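Local coordinates for protein polymerase X (Deinococcus radiodurans, PDB 2W9M) that probably catalyses DNA-templated DNA synthesis from deoxyribonucleoside triphosphates, as a family X DNA polymerase that also carries a zinc-binding PHP domain, at residues L100-L105 and E122-A127; I110-L115 and K137-K142; S400-L405 and D415-L420. One frame throughout, in Å; residues are numbered along the deposited sequence.

Interaction 1: L100-L105 and E122-A127; sequences LGVRGL and ERLREA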
ATOM      1  N   LEU A 100      11.306  -4.042  10.840  1.00 37.76           N
ATOM      2  CA  LEU A 100      11.617  -4.011  12.268  1.00 40.40           C
ATOM      3  C   LEU A 100      11.222  -5.316  12.957  1.00 39.21           C
ATOM      4  O   LEU A 100      11.515  -5.520  14.134  1.00 47.40           O
ATOM      5  CB  LEU A 100      10.923  -2.830  12.949  1.00 33.42           C
ATOM      6  CG  LEU A 100      11.441  -1.436  12.601  1.00 34.87           C
ATOM      7  CD1 LEU A 100      10.489  -0.378  13.120  1.00 39.23           C
ATOM      8  CD2 LEU A 100      12.820  -1.232  13.168  1.00 30.17           C
ATOM      9  N   GLY A 101      10.556  -6.197  12.218  1.00 39.33           N
ATOM     10  CA  GLY A 101      10.149  -7.486  12.749  1.00 30.61           C
ATOM     11  C   GLY A 101      10.978  -8.637  12.207  1.00 36.94           C
ATOM     12  O   GLY A 101      10.773  -9.792  12.586  1.00 38.32           O
ATOM     13  N   VAL A 102      11.912  -8.324  11.313  1.00 36.19           N
ATOM     14  CA  VAL A 102      12.813  -9.327  10.755  1.00 33.63           C
ATOM     15  C   VAL A 102      13.961  -9.621  11.718  1.00 49.60           C
ATOM     16  O   VAL A 102      14.869  -8.802  11.888  1.00 57.25           O
ATOM     17  CB  VAL A 102      13.406  -8.868   9.409  1.00 35.15           C
ATOM     18  CG1 VAL A 102      14.343  -9.926   8.849  1.00 31.93           C
ATOM     19  CG2 VAL A 102      12.299  -8.555   8.423  1.00 42.77           C
ATOM     20  N   ARG A 103      13.914 -10.790  12.349  1.00 41.78           N
ATOM     21  CA  ARG A 103      14.941 -11.190  13.304  1.00 51.82           C
ATOM     22  C   ARG A 103      16.333 -11.075  12.685  1.00 49.38           C
ATOM     23  O   ARG A 103      16.599 -11.654  11.632  1.00 43.98           O
ATOM     24  CB  ARG A 103      14.697 -12.625  13.785  1.00 52.01           C
ATOM     25  CG  ARG A 103      15.582 -13.045  14.945  1.00 69.11           C
ATOM     26  CD  ARG A 103      16.031 -14.497  14.817  1.00 92.33           C
ATOM     27  NE  ARG A 103      15.081 -15.453  15.379  1.00 96.67           N
ATOM     28  CZ  ARG A 103      14.232 -16.183  14.661  1.00 99.77           C
ATOM     29  NH1 ARG A 103      14.200 -16.069  13.340  1.00 72.68           N
ATOM     30  NH2 ARG A 103      13.415 -17.030  15.270  1.00 99.02           N
ATOM     31  N   GLY A 104      17.213 -10.316  13.332  1.00 45.45           N
ATOM     32  CA  GLY A 104      18.583 -10.180  12.867  1.00 42.08           C
ATOM     33  C   GLY A 104      18.929  -8.865  12.182  1.00 65.04           C
ATOM     34  O   GLY A 104      20.086  -8.637  11.824  1.00 69.25           O
ATOM     35  N   LEU A 105      17.939  -7.998  11.992  1.00 55.94           N
ATOM     36  CA  LEU A 105      18.191  -6.689  11.387  1.00 53.41           C
ATOM     37  C   LEU A 105      18.345  -5.590  12.440  1.00 59.01           C
ATOM     38  O   LEU A 105      17.377  -5.212  13.108  1.00 53.88           O
ATOM     39  CB  LEU A 105      17.085  -6.315  10.392  1.00 48.46           C
ATOM     40  CG  LEU A 105      17.079  -6.986   9.015  1.00 37.00           C
ATOM     41  CD1 LEU A 105      16.041  -6.338   8.119  1.00 38.37           C
ATOM     42  CD2 LEU A 105      18.445  -6.909   8.366  1.00 40.25           C
ATOM     43  N   GLU A 122       8.519  -8.002   0.917  1.00 22.09           N
ATOM     44  CA  GLU A 122       8.546  -8.555  -0.429  1.00 31.71           C
ATOM     45  C   GLU A 122       9.760  -8.081  -1.224  1.00 29.16           C
ATOM     46  O   GLU A 122      10.412  -8.869  -1.908  1.00 38.68           O
ATOM     47  CB  GLU A 122       7.253  -8.208  -1.169  1.00 28.09           C
ATOM     48  CG  GLU A 122       7.327  -8.408  -2.669  1.00 33.84           C
ATOM     49  CD  GLU A 122       7.758  -9.811  -3.053  1.00 47.94           C
ATOM     50  OE1 GLU A 122       8.282  -9.974  -4.172  1.00 46.16           O
ATOM     51  OE2 GLU A 122       7.581 -10.745  -2.239  1.00 40.21           O
ATOM     52  N   ARG A 123      10.053  -6.788  -1.135  1.00 28.35           N
ATOM     53  CA  ARG A 123      11.197  -6.201  -1.830  1.00 34.58           C
ATOM     54  C   ARG A 123      12.531  -6.682  -1.239  1.00 34.68           C
ATOM     55  O   ARG A 123      13.534  -6.781  -1.949  1.00 31.25           O
ATOM     56  CB  ARG A 123      11.101  -4.671  -1.794  1.00 34.21           C
ATOM     57  CG  ARG A 123      12.300  -3.940  -2.366  1.00 43.27           C
ATOM     58  CD  ARG A 123      12.304  -3.960  -3.884  1.00 47.95           C
ATOM     59  NE  ARG A 123      13.443  -3.221  -4.422  1.00 61.39           N
ATOM     60  CZ  ARG A 123      14.622  -3.764  -4.718  1.00 62.48           C
ATOM     61  NH1 ARG A 123      14.825  -5.064  -4.538  1.00 39.93           N
ATOM     62  NH2 ARG A 123      15.597  -3.005  -5.197  1.00 56.57           N
ATOM     63  N   LEU A 124      12.532  -6.979   0.059  1.00 26.86           N
ATOM     64  CA  LEU A 124      13.695  -7.559   0.719  1.00 25.28           C
ATOM     65  C   LEU A 124      13.907  -8.970   0.190  1.00 31.34           C
ATOM     66  O   LEU A 124      15.037  -9.384  -0.073  1.00 34.50           O
ATOM     67  CB  LEU A 124      13.484  -7.616   2.233  1.00 24.65           C
ATOM     68  CG  LEU A 124      14.676  -7.407   3.174  1.00 26.82           C
ATOM     69  CD1 LEU A 124      14.336  -7.920   4.568  1.00 21.86           C
ATOM     70  CD2 LEU A 124      15.941  -8.066   2.664  1.00 22.68           C
ATOM     71  N   ARG A 125      12.812  -9.708   0.034  1.00 33.14           N
ATOM     72  CA  ARG A 125      12.884 -11.085  -0.442  1.00 27.54           C
ATOM     73  C   ARG A 125      13.434 -11.152  -1.862  1.00 32.60           C
ATOM     74  O   ARG A 125      14.184 -12.065  -2.205  1.00 47.94           O
ATOM     75  CB  ARG A 125      11.518 -11.755  -0.387  1.00 35.40           C
ATOM     76  CG  ARG A 125      11.509 -13.116  -1.039  1.00 28.25           C
ATOM     77  CD  ARG A 125      10.121 -13.513  -1.476  1.00 36.28           C
ATOM     78  NE  ARG A 125      10.168 -14.105  -2.806  1.00 44.70           N
ATOM     79  CZ  ARG A 125       9.852 -13.449  -3.916  1.00 51.66           C
ATOM     80  NH1 ARG A 125       9.447 -12.192  -3.847  1.00 51.92           N
ATOM     81  NH2 ARG A 125       9.928 -14.052  -5.091  1.00 54.96           N
ATOM     82  N   GLU A 126      13.060 -10.182  -2.683  1.00 26.95           N
ATOM     83  CA  GLU A 126      13.578 -10.108  -4.042  1.00 32.59           C
ATOM     84  C   GLU A 126      15.059  -9.739  -4.042  1.00 37.93           C
ATOM     85  O   GLU A 126      15.841 -10.271  -4.833  1.00 37.10           O
ATOM     86  CB  GLU A 126      12.783  -9.095  -4.864  1.00 30.45           C
ATOM     87  CG  GLU A 126      11.340  -9.505  -5.097  1.00 48.93           C
ATOM     88  CD  GLU A 126      10.469  -8.351  -5.555  1.00 63.98           C
ATOM     89  OE1 GLU A 126      10.865  -7.182  -5.345  1.00 64.90           O
ATOM     90  OE2 GLU A 126       9.387  -8.611  -6.123  1.00 50.86           O
ATOM     91  N   ALA A 127      15.441  -8.827  -3.153  1.00 33.55           N
ATOM     92  CA  ALA A 127      16.833  -8.402  -3.056  1.00 34.76           C
ATOM     93  C   ALA A 127      17.724  -9.576  -2.682  1.00 32.80           C
ATOM     94  O   ALA A 127      18.841  -9.696  -3.179  1.00 36.20           O
ATOM     95  CB  ALA A 127      16.983  -7.282  -2.047  1.00 30.41           C
TER
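L124 of the helical segment 122-127 meets V102 and L105 of the loop 100-105, and the contact is entirely apolar. Followed along the chain, the helix first offers E122, which takes no part in the contact with the loop. Its carboxylate OE1 lies 2.5 Å from NH1 of R125, in the plane of the guanidinium and at its edge, and the two form a salt bridge. E122 also touches R164, A165 and A168 of helix 163-176. R123 follows. Its side chain makes a salt bridge with E132, and its backbone N is hydrogen-bonded to OG of S120.

L124 turns its CB toward the loop. One methyl does all the touching. L124 CD1 is 4.2 Å from CD1 of L105 and 4.4 Å from CG2 of V102, so it rests against both residues at loose packing distance. The two loop residues are brought together by a type II turn from V102 to L105, closed by a hydrogen bond of 3.2 Å from L105 N to V102 O. G104 has a phi of 105°, where a side chain would collide with the carbonyl O of R103. I147 of helix 141-157 touches both L124 and L105, and V102 packs on L154 of the same helix.

R125 is engaged elsewhere too. Besides E122, its guanidinium has salt bridges to E172 and E229. A127 packs on I118 and L133, and its N donates the ordinary helical bond to R123 O, 3.0 Å.

The charged side chains of the helix are paired with each other or with outside partners. From this helix segment the loop receives one leucine methyl. The union, with its small buried surface of 73 Å², is therefore hydrophobic and non-directional.

Interaction 2: I110-L115 and K137-K142; sequences IRSLWL and KGFGAK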
ATOM      1  N   ILE A 110      18.792  -1.794   8.900  1.00 43.67           N
ATOM      2  CA  ILE A 110      17.484  -1.344   8.449  1.00 30.30           C
ATOM      3  C   ILE A 110      17.600   0.018   7.779  1.00 36.62           C
ATOM      4  O   ILE A 110      16.906   0.305   6.807  1.00 37.13           O
ATOM      5  CB  ILE A 110      16.476  -1.288   9.599  1.00 29.84           C
ATOM      6  CG1 ILE A 110      16.223  -2.702  10.131  1.00 39.68           C
ATOM      7  CG2 ILE A 110      15.175  -0.636   9.139  1.00 32.62           C
ATOM      8  CD1 ILE A 110      14.957  -2.850  10.953  1.00 39.36           C
ATOM      9  N   ARG A 111      18.499   0.849   8.290  1.00 38.07           N
ATOM     10  CA  ARG A 111      18.713   2.165   7.712  1.00 39.61           C
ATOM     11  C   ARG A 111      19.419   2.095   6.361  1.00 33.81           C
ATOM     12  O   ARG A 111      19.144   2.896   5.472  1.00 43.19           O
ATOM     13  CB  ARG A 111      19.485   3.064   8.674  1.00 47.51           C
ATOM     14  CG  ARG A 111      20.173   4.217   7.988  1.00 44.67           C
ATOM     15  CD  ARG A 111      20.234   5.439   8.875  1.00 56.42           C
ATOM     16  NE  ARG A 111      20.723   6.595   8.132  1.00 78.63           N
ATOM     17  CZ  ARG A 111      20.334   7.845   8.352  1.00 80.41           C
ATOM     18  NH1 ARG A 111      19.438   8.103   9.296  1.00 71.79           N
ATOM     19  NH2 ARG A 111      20.833   8.835   7.624  1.00 74.47           N
ATOM     20  N   SER A 112      20.322   1.134   6.198  1.00 31.47           N
ATOM     21  CA  SER A 112      21.035   1.003   4.933  1.00 35.10           C
ATOM     22  C   SER A 112      20.172   0.309   3.878  1.00 38.25           C
ATOM     23  O   SER A 112      20.326   0.555   2.678  1.00 43.92           O
ATOM     24  CB  SER A 112      22.375   0.283   5.118  1.00 35.85           C
ATOM     25  OG  SER A 112      22.211  -1.123   5.088  1.00 54.53           O
ATOM     26  N   LEU A 113      19.265  -0.555   4.324  1.00 27.40           N
ATOM     27  CA  LEU A 113      18.299  -1.159   3.413  1.00 32.39           C
ATOM     28  C   LEU A 113      17.386  -0.067   2.861  1.00 34.45           C
ATOM     29  O   LEU A 113      17.135   0.002   1.655  1.00 30.80           O
ATOM     30  CB  LEU A 113      17.467  -2.239   4.118  1.00 26.62           C
ATOM     31  CG  LEU A 113      18.169  -3.529   4.552  1.00 28.27           C
ATOM     32  CD1 LEU A 113      17.180  -4.471   5.219  1.00 28.58           C
ATOM     33  CD2 LEU A 113      18.833  -4.211   3.376  1.00 24.40           C
ATOM     34  N   TRP A 114      16.908   0.797   3.754  1.00 25.31           N
ATOM     35  CA  TRP A 114      16.037   1.900   3.366  1.00 29.00           C
ATOM     36  C   TRP A 114      16.729   2.804   2.346  1.00 32.94           C
ATOM     37  O   TRP A 114      16.149   3.134   1.311  1.00 30.33           O
ATOM     38  CB  TRP A 114      15.610   2.708   4.598  1.00 26.93           C
ATOM     39  CG  TRP A 114      14.296   3.398   4.446  1.00 31.59           C
ATOM     40  CD1 TRP A 114      14.087   4.725   4.212  1.00 34.30           C
ATOM     41  CD2 TRP A 114      12.994   2.790   4.516  1.00 32.36           C
ATOM     42  NE1 TRP A 114      12.736   4.983   4.133  1.00 33.59           N
ATOM     43  CE2 TRP A 114      12.049   3.817   4.314  1.00 31.83           C
ATOM     44  CE3 TRP A 114      12.546   1.483   4.727  1.00 33.95           C
ATOM     45  CZ2 TRP A 114      10.671   3.569   4.320  1.00 33.81           C
ATOM     46  CZ3 TRP A 114      11.181   1.242   4.730  1.00 34.31           C
ATOM     47  CH2 TRP A 114      10.260   2.280   4.527  1.00 42.76           C
ATOM     48  N   LEU A 115      17.972   3.193   2.629  1.00 25.87           N
ATOM     49  CA  LEU A 115      18.705   4.073   1.723  1.00 28.36           C
ATOM     50  C   LEU A 115      19.033   3.371   0.410  1.00 30.25           C
ATOM     51  O   LEU A 115      19.308   4.021  -0.599  1.00 42.19           O
ATOM     52  CB  LEU A 115      19.985   4.594   2.377  1.00 32.28           C
ATOM     53  CG  LEU A 115      19.830   5.450   3.638  1.00 41.41           C
ATOM     54  CD1 LEU A 115      21.196   5.807   4.187  1.00 40.00           C
ATOM     55  CD2 LEU A 115      19.009   6.704   3.370  1.00 30.49           C
ATOM     56  N   LYS A 137      27.015  -3.110   1.484  1.00 52.28           N
ATOM     57  CA  LYS A 137      27.946  -3.035   2.604  1.00 39.74           C
ATOM     58  C   LYS A 137      27.299  -3.599   3.862  1.00 53.38           C
ATOM     59  O   LYS A 137      26.214  -3.165   4.254  1.00 65.80           O
ATOM     60  CB  LYS A 137      28.333  -1.583   2.882  1.00 55.63           C
ATOM     61  CG  LYS A 137      29.708  -1.161   2.409  1.00 64.03           C
ATOM     62  CD  LYS A 137      30.197  -0.006   3.269  1.00 81.17           C
ATOM     63  CE  LYS A 137      31.046   0.979   2.487  1.00 91.97           C
ATOM     64  NZ  LYS A 137      31.162   2.270   3.221  1.00 86.25           N
ATOM     65  N   GLY A 138      27.968  -4.555   4.500  1.00 58.00           N
ATOM     66  CA  GLY A 138      27.474  -5.126   5.741  1.00 40.53           C
ATOM     67  C   GLY A 138      26.722  -6.427   5.536  1.00 55.68           C
ATOM     68  O   GLY A 138      26.505  -7.188   6.481  1.00 46.06           O
ATOM     69  N   PHE A 139      26.312  -6.674   4.296  1.00 51.06           N
ATOM     70  CA  PHE A 139      25.690  -7.938   3.929  1.00 45.46           C
ATOM     71  C   PHE A 139      26.599  -8.700   2.978  1.00 50.67           C
ATOM     72  O   PHE A 139      27.300  -8.105   2.159  1.00 58.48           O
ATOM     73  CB  PHE A 139      24.345  -7.707   3.240  1.00 45.20           C
ATOM     74  CG  PHE A 139      23.385  -6.875   4.034  1.00 44.85           C
ATOM     75  CD1 PHE A 139      23.391  -5.494   3.924  1.00 45.19           C
ATOM     76  CD2 PHE A 139      22.468  -7.473   4.876  1.00 31.85           C
ATOM     77  CE1 PHE A 139      22.508  -4.728   4.648  1.00 41.40           C
ATOM     78  CE2 PHE A 139      21.581  -6.712   5.602  1.00 36.57           C
ATOM     79  CZ  PHE A 139      21.599  -5.337   5.489  1.00 44.94           C
ATOM     80  N   GLY A 140      26.577 -10.021   3.089  1.00 44.76           N
ATOM     81  CA  GLY A 140      27.276 -10.879   2.154  1.00 35.90           C
ATOM     82  C   GLY A 140      26.346 -12.003   1.766  1.00 39.40           C
ATOM     83  O   GLY A 140      25.188 -12.006   2.178  1.00 46.42           O
ATOM     84  N   ALA A 141      26.844 -12.957   0.987  1.00 37.69           N
ATOM     85  CA  ALA A 141      26.030 -14.086   0.561  1.00 31.38           C
ATOM     86  C   ALA A 141      25.378 -14.785   1.750  1.00 37.69           C
ATOM     87  O   ALA A 141      24.201 -15.148   1.705  1.00 49.20           O
ATOM     88  CB  ALA A 141      26.866 -15.070  -0.236  1.00 39.14           C
ATOM     89  N   LYS A 142      26.145 -14.963   2.819  1.00 36.23           N
ATOM     90  CA  LYS A 142      25.670 -15.715   3.975  1.00 39.18           C
ATOM     91  C   LYS A 142      24.567 -15.004   4.761  1.00 40.84           C
ATOM     92  O   LYS A 142      23.544 -15.609   5.084  1.00 47.20           O
ATOM     93  CB  LYS A 142      26.840 -16.104   4.883  1.00 39.61           C
ATOM     94  CG  LYS A 142      27.406 -17.481   4.569  1.00 43.19           C
ATOM     95  CD  LYS A 142      28.918 -17.534   4.710  1.00 48.53           C
ATOM     96  CE  LYS A 142      29.451 -18.854   4.182  1.00 50.36           C
ATOM     97  NZ  LYS A 142      30.855 -18.744   3.691  1.00 62.32           N
TER
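The ring of F139 lies against S112 and L113 of helix segment 110-115, and these three side chains make up the contact. L113 carries the apolar part. Its CD2 methyl stands 3.7 Å from CZ of the ring, coming in obliquely, and the L113 CG is 4.0 Å from the same CZ. The two side chains cross at about a right angle. S112 meets the ring differently. Its OG lies in the ring plane, at the edge, 3.6 Å from CE1 of F139.

L113 has its CG beside the backbone N (chi1 -68°), which carries the branched end nearer to F139 than its CB direction would suggest. S112 OG stands between the backbone N and the carbonyl carbon (chi1 85°), and there it is hydrogen-bonded to K109 O, three residues back. That bond is likely to hold the hydroxyl beside the ring.

K109 also makes a cation-pi interaction with F139 and a weak hydrogen bond to G138 O. L133 gives the ring a further apolar neighbour. An alanine in place of F139 would probably open a gap beside the L113 methyl and leave the K109 ammonium without its aromatic mate.

Further out, G138 has a phi of 97°, where a side chain would strike the carbonyl O of K137, and G140 N is hydrogen-bonded to OG of S143 at the start of the next helix. Elsewhere on helix 107-115, W114 NE1 bonds to the backbone O of D339, a zinc ligand, and its ring touches H518, another one.

The glycine-hydrophobic-glycine hairpin entering helix 141-157 is consistent with the helix-hairpin-helix motif, which in relatives binds the DNA backbone. F139 packs this second hairpin against helix 107-115 of the first.

Interaction 3: S400-L405 and D415-L420; sequences SEVDIL and DVLGEL. With ZN (zinc ion), chain D; ZN (zinc ion), chain E.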
ATOM      1  N   SER A 400       2.926  18.972   0.954  1.00 21.79           N
ATOM      2  CA  SER A 400       3.266  18.496   2.283  1.00 20.64           C
ATOM      3  C   SER A 400       2.161  17.579   2.772  1.00 23.47           C
ATOM      4  O   SER A 400       0.996  17.783   2.442  1.00 27.77           O
ATOM      5  CB  SER A 400       3.439  19.679   3.239  1.00 17.57           C
ATOM      6  OG  SER A 400       3.560  19.237   4.578  1.00 32.93           O
ATOM      7  N   GLU A 401       2.517  16.558   3.540  1.00 29.34           N
ATOM      8  CA  GLU A 401       1.498  15.750   4.193  1.00 21.06           C
ATOM      9  C   GLU A 401       1.285  16.284   5.599  1.00 19.68           C
ATOM     10  O   GLU A 401       1.981  15.891   6.534  1.00 29.93           O
ATOM     11  CB  GLU A 401       1.872  14.270   4.236  1.00 21.14           C
ATOM     12  CG  GLU A 401       0.723  13.406   4.726  1.00 19.16           C
ATOM     13  CD  GLU A 401       1.065  11.939   4.799  1.00 31.51           C
ATOM     14  OE1 GLU A 401       2.204  11.579   4.430  1.00 22.39           O
ATOM     15  OE2 GLU A 401       0.184  11.150   5.226  1.00 31.18           O
ATOM     16  N   VAL A 402       0.319  17.187   5.732  1.00 20.47           N
ATOM     17  CA  VAL A 402       0.062  17.880   6.983  1.00 19.55           C
ATOM     18  C   VAL A 402      -0.727  16.996   7.942  1.00 30.56           C
ATOM     19  O   VAL A 402      -1.799  16.496   7.597  1.00 29.81           O
ATOM     20  CB  VAL A 402      -0.703  19.185   6.724  1.00 18.10           C
ATOM     21  CG1 VAL A 402      -0.958  19.933   8.024  1.00 21.01           C
ATOM     22  CG2 VAL A 402       0.064  20.046   5.740  1.00 21.12           C
ATOM     23  N   ASP A 403      -0.185  16.803   9.141  1.00 26.80           N
ATOM     24  CA  ASP A 403      -0.831  15.980  10.156  1.00 25.78           C
ATOM     25  C   ASP A 403      -2.073  16.697  10.672  1.00 33.15           C
ATOM     26  O   ASP A 403      -2.069  17.915  10.834  1.00 29.76           O
ATOM     27  CB  ASP A 403       0.143  15.695  11.306  1.00 29.24           C
ATOM     28  CG  ASP A 403      -0.120  14.355  11.988  1.00 66.56           C
ATOM     29  OD1 ASP A 403      -1.297  14.046  12.288  1.00 58.16           O
ATOM     30  OD2 ASP A 403       0.857  13.610  12.234  1.00 65.27           O
ATOM     31  N   ILE A 404      -3.139  15.937  10.906  1.00 29.82           N
ATOM     32  CA  ILE A 404      -4.360  16.476  11.489  1.00 21.76           C
ATOM     33  C   ILE A 404      -4.303  16.320  13.005  1.00 31.18           C
ATOM     34  O   ILE A 404      -4.341  15.201  13.522  1.00 28.78           O
ATOM     35  CB  ILE A 404      -5.601  15.741  10.952  1.00 20.32           C
ATOM     36  CG1 ILE A 404      -5.663  15.846   9.427  1.00 20.32           C
ATOM     37  CG2 ILE A 404      -6.863  16.297  11.582  1.00 25.47           C
ATOM     38  CD1 ILE A 404      -6.707  14.945   8.790  1.00 20.31           C
ATOM     39  N   LEU A 405      -4.187  17.438  13.718  1.00 29.57           N
ATOM     40  CA  LEU A 405      -4.131  17.405  15.176  1.00 25.82           C
ATOM     41  C   LEU A 405      -5.424  16.804  15.714  1.00 40.89           C
ATOM     42  O   LEU A 405      -6.435  16.776  15.009  1.00 35.89           O
ATOM     43  CB  LEU A 405      -3.886  18.803  15.747  1.00 30.28           C
ATOM     44  CG  LEU A 405      -2.699  19.546  15.122  1.00 38.66           C
ATOM     45  CD1 LEU A 405      -2.518  20.931  15.727  1.00 45.24           C
ATOM     46  CD2 LEU A 405      -1.423  18.734  15.249  1.00 26.00           C
ATOM     47  N   ASP A 415      -0.664  30.463   6.606  1.00 28.45           N
ATOM     48  CA  ASP A 415       0.281  31.181   5.754  1.00 39.02           C
ATOM     49  C   ASP A 415       1.347  30.248   5.187  1.00 36.30           C
ATOM     50  O   ASP A 415       1.787  30.423   4.053  1.00 38.22           O
ATOM     51  CB  ASP A 415       0.934  32.338   6.511  1.00 37.39           C
ATOM     52  CG  ASP A 415       1.460  31.918   7.869  1.00 67.11           C
ATOM     53  OD1 ASP A 415       2.695  31.758   7.999  1.00 57.25           O
ATOM     54  OD2 ASP A 415       0.636  31.735   8.796  1.00 59.42           O
ATOM     55  N   VAL A 416       1.756  29.262   5.980  1.00 29.42           N
ATOM     56  CA  VAL A 416       2.721  28.267   5.528  1.00 26.41           C
ATOM     57  C   VAL A 416       2.110  27.349   4.472  1.00 41.19           C
ATOM     58  O   VAL A 416       2.747  27.050   3.462  1.00 35.52           O
ATOM     59  CB  VAL A 416       3.239  27.410   6.695  1.00 32.02           C
ATOM     60  CG1 VAL A 416       4.092  26.262   6.171  1.00 34.48           C
ATOM     61  CG2 VAL A 416       4.022  28.267   7.672  1.00 32.70           C
ATOM     62  N   LEU A 417       0.878  26.906   4.712  1.00 26.43           N
ATOM     63  CA  LEU A 417       0.150  26.078   3.755  1.00 26.63           C
ATOM     64  C   LEU A 417      -0.052  26.820   2.440  1.00 28.93           C
ATOM     65  O   LEU A 417      -0.261  26.203   1.395  1.00 31.87           O
ATOM     66  CB  LEU A 417      -1.215  25.667   4.322  1.00 26.73           C
ATOM     67  CG  LEU A 417      -1.207  24.826   5.599  1.00 23.32           C
ATOM     68  CD1 LEU A 417      -2.625  24.503   6.048  1.00 23.22           C
ATOM     69  CD2 LEU A 417      -0.405  23.555   5.382  1.00 28.34           C
ATOM     70  N   GLY A 418      -0.001  28.148   2.502  1.00 30.37           N
ATOM     71  CA  GLY A 418      -0.217  28.983   1.331  1.00 17.41           C
ATOM     72  C   GLY A 418       0.952  29.006   0.360  1.00 28.05           C
ATOM     73  O   GLY A 418       0.788  29.383  -0.801  1.00 30.02           O
ATOM     74  N   GLU A 419       2.132  28.610   0.833  1.00 27.49           N
ATOM     75  CA  GLU A 419       3.325  28.557  -0.009  1.00 34.64           C
ATOM     76  C   GLU A 419       3.340  27.314  -0.895  1.00 41.15           C
ATOM     77  O   GLU A 419       4.077  27.249  -1.880  1.00 39.70           O
ATOM     78  CB  GLU A 419       4.591  28.558   0.849  1.00 41.29           C
ATOM     79  CG  GLU A 419       4.960  29.895   1.462  1.00 46.35           C
ATOM     80  CD  GLU A 419       6.412  29.934   1.922  1.00 67.00           C
ATOM     81  OE1 GLU A 419       6.656  29.822   3.148  1.00 51.34           O
ATOM     82  OE2 GLU A 419       7.309  30.064   1.054  1.00 48.84           O
ATOM     83  N   LEU A 420       2.527  26.327  -0.534  1.00 22.90           N
ATOM     84  CA  LEU A 420       2.553  25.029  -1.194  1.00 24.97           C
ATOM     85  C   LEU A 420       1.682  24.999  -2.452  1.00 29.62           C
ATOM     86  O   LEU A 420       0.694  25.729  -2.567  1.00 29.28           O
ATOM     87  CB  LEU A 420       2.118  23.938  -0.210  1.00 22.14           C
ATOM     88  CG  LEU A 420       3.031  23.773   1.009  1.00 23.94           C
ATOM     89  CD1 LEU A 420       2.382  22.932   2.096  1.00 21.78           C
ATOM     90  CD2 LEU A 420       4.362  23.173   0.590  1.00 22.72           C
TER
HETATM   91 ZN    ZN D1566       2.521   9.690   3.295  1.00 24.88          ZN
HETATM   92 ZN    ZN E1567       0.693   9.129   5.576  1.00 27.67          ZN
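V402 and S400 of the strand face L417 and L420, while E401 between them makes no contact with 415-420 and holds zinc. CG2 of V402 meets CD2 of L417 at 3.6 Å, methyl against methyl, and the two side chains meet at a slant. L417 has its CG beside the backbone N (chi1 -62°), and this brings its tip to the strand although its CB does not aim there. CD1 of L420 approaches S400 from its CB, also at 3.6 Å. The hydroxyl of S400 turns elsewhere, to a weak hydrogen bond with D363 O.

E401 can be followed outward from this layer. From its CB the side chain runs to the zinc ions. CG stands anti to the backbone N (chi1 -171°), and the chain runs on extended, so CB and CG act as a straight spacer. CD ends it and carries the carboxylate to both metals. The two oxygens then divide them. OE1 binds the chain D zinc at 2.2 Å, together with H332, H334 and D516. OE2 binds the chain E zinc at 2.1 Å, where H428 and H456 are further ligands. OE2 is also hydrogen-bonded to S426 OG. The carboxylate thus bridges two zinc ions, and the two metals are likely to fix its rotation.

The strand 396-403 lies inside a parallel sheet. E401 bonds through its backbone to D363 of strand 358-364, and S400 and V402 bond to strand 422-426. Helix 414-417 belongs to the beta-alpha-beta unit joining 396-403 to 422-426. It packs on one face of the sheet, with F412 beside it and helix 376-391 packed on V416.

From the N terminus, interaction 1 closes the chain from the hairpin loop 100-105 to helix 121-130. Interaction 2 opens inside that span, on helix 107-115, and closes beyond it at 137-142, so the two cross. They also touch: L105 CD1 packs on L113 CD1 at 3.6 Å, and L100 CD2 on I110 CD1 at 3.5 Å. Together they tie the two successive helix-hairpin-helix motifs to each other. Interaction 3 follows in series, far along the chain. It is a short closure within one beta-alpha-beta unit of the zinc-binding domain. Its centre is about 34 Å from that of interaction 1 and 35 Å from that of interaction 2.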